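Local coordinates for protein transcriptional regulator (Actinomyces oris, PDB 5V8C) that probably acts as a phosphotransferase of the LytR-Cps2A-Psr family, mediating glycosylation of a surface protein anchored to the Gram-positive cell wall, at residues V196-A199 / V200-I204. Numbering follows the deposited sequence.
Sequences VMQA and VLSAI
Two consecutive turns of the long helix 182-208 meet here, and the i to i+4 bonding of an alpha-helix joins Val196 to Val200, Met197 to Leu201, Gln198 to Ser202 and Ala199 to Ala203. The Gln198 to Ser202 step carries an extra bond. Gln198 O takes Ser202 N at 2.8 Å and also Ser202 OG at 2.9 Å, the hydroxyl coming in from above the carbonyl plane, 46° out of it. The serine torsion explains this: with chi1 at -53°, OG sits beside its own backbone N and leans back over the preceding turn. With an alanine in place of Ser202 the hydroxyl is lost, and Gln198 O would probably keep just the backbone N-H of the two donors. One turn apart on the same helix, Val196 CG1 lies 4.1 Å from Val200 CG2, a loose apolar touch, and Val196 also packs on Ile130. Met197 and Leu201 both rest on Ile67 of strand 65-70, while Leu201 reaches Ile254 of strand 252-256 as well, so this side of the helix lies against the mixed sheet. Chemically, the serine hydroxyl spends its hydrogen on its own helix, adding a second, less well aligned donor to one carbonyl, while Met197 and Leu201 lay their side of the helix on the strands.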
loop_
_atom_site.group_PDB
_atom_site.type_symbol
_atom_site.label_atom_id
_atom_site.label_comp_id
_atom_site.label_asym_id
_atom_site.label_seq_id
_atom_site.Cartn_x
_atom_site.Cartn_y
_atom_site.Cartn_z
ATOM N N VAL A 196 -3.747 2.447 -8.689
ATOM C CA VAL A 196 -2.293 2.441 -8.814
ATOM C C VAL A 196 -1.749 1.056 -8.506
ATOM O O VAL A 196 -1.009 0.518 -9.323
ATOM C CB VAL A 196 -1.650 3.554 -7.957
ATOM C CG1 VAL A 196 -0.160 3.315 -7.740
ATOM C CG2 VAL A 196 -1.892 4.924 -8.584
ATOM N N MET A 197 -2.184 0.444 -7.384
ATOM C CA MET A 197 -1.786 -0.905 -6.976
ATOM C C MET A 197 -2.131 -1.930 -8.037
ATOM O O MET A 197 -1.337 -2.838 -8.274
ATOM C CB MET A 197 -2.457 -1.301 -5.664
ATOM C CG MET A 197 -1.683 -0.894 -4.460
ATOM S SD MET A 197 -2.486 -1.455 -2.955
ATOM C CE MET A 197 -2.104 -0.118 -1.923
ATOM N N GLN A 198 -3.315 -1.802 -8.666
ATOM C CA GLN A 198 -3.689 -2.731 -9.724
ATOM C C GLN A 198 -2.852 -2.470 -10.965
ATOM O O GLN A 198 -2.313 -3.421 -11.547
ATOM C CB GLN A 198 -5.199 -2.689 -10.029
ATOM C CG GLN A 198 -5.657 -3.729 -11.062
ATOM C CD GLN A 198 -5.241 -5.156 -10.744
ATOM O OE1 GLN A 198 -5.769 -5.798 -9.822
ATOM N NE2 GLN A 198 -4.329 -5.711 -11.551
ATOM N N ALA A 199 -2.678 -1.179 -11.324
ATOM C CA ALA A 199 -1.882 -0.774 -12.480
ATOM C C ALA A 199 -0.430 -1.219 -12.317
ATOM O O ALA A 199 0.167 -1.689 -13.286
ATOM C CB ALA A 199 -1.973 0.726 -12.691
ATOM N N VAL A 200 0.089 -1.194 -11.071
ATOM C CA VAL A 200 1.445 -1.648 -10.770
ATOM C C VAL A 200 1.545 -3.137 -11.026
ATOM O O VAL A 200 2.422 -3.562 -11.779
ATOM C CB VAL A 200 1.931 -1.251 -9.354
ATOM C CG1 VAL A 200 3.238 -1.956 -9.009
ATOM C CG2 VAL A 200 2.098 0.262 -9.230
ATOM N N LEU A 201 0.598 -3.916 -10.470
ATOM C CA LEU A 201 0.531 -5.366 -10.644
ATOM C C LEU A 201 0.436 -5.755 -12.120
ATOM O O LEU A 201 1.130 -6.674 -12.563
ATOM C CB LEU A 201 -0.674 -5.931 -9.889
ATOM C CG LEU A 201 -0.439 -6.452 -8.473
ATOM C CD1 LEU A 201 -1.696 -7.081 -7.940
ATOM C CD2 LEU A 201 0.696 -7.478 -8.421
ATOM N N SER A 202 -0.409 -5.034 -12.879
ATOM C CA SER A 202 -0.598 -5.269 -14.309
ATOM C C SER A 202 0.689 -4.994 -15.081
ATOM O O SER A 202 1.129 -5.862 -15.839
ATOM C CB SER A 202 -1.747 -4.423 -14.848
ATOM O OG SER A 202 -2.922 -4.620 -14.079
ATOM N N ALA A 203 1.331 -3.826 -14.831
ATOM C CA ALA A 203 2.587 -3.442 -15.478
ATOM C C ALA A 203 3.731 -4.408 -15.142
ATOM O O ALA A 203 4.561 -4.681 -16.012
ATOM C CB ALA A 203 2.967 -2.019 -15.102
ATOM N N ILE A 204 3.756 -4.943 -13.900
ATOM C CA ILE A 204 4.759 -5.914 -13.439
ATOM C C ILE A 204 4.765 -7.177 -14.320
ATOM O O ILE A 204 5.825 -7.576 -14.804
ATOM C CB ILE A 204 4.587 -6.225 -11.919
ATOM C CG1 ILE A 204 5.186 -5.100 -11.027
ATOM C CG2 ILE A 204 5.114 -7.613 -11.527
ATOM C CD1 ILE A 204 6.746 -5.067 -10.862
#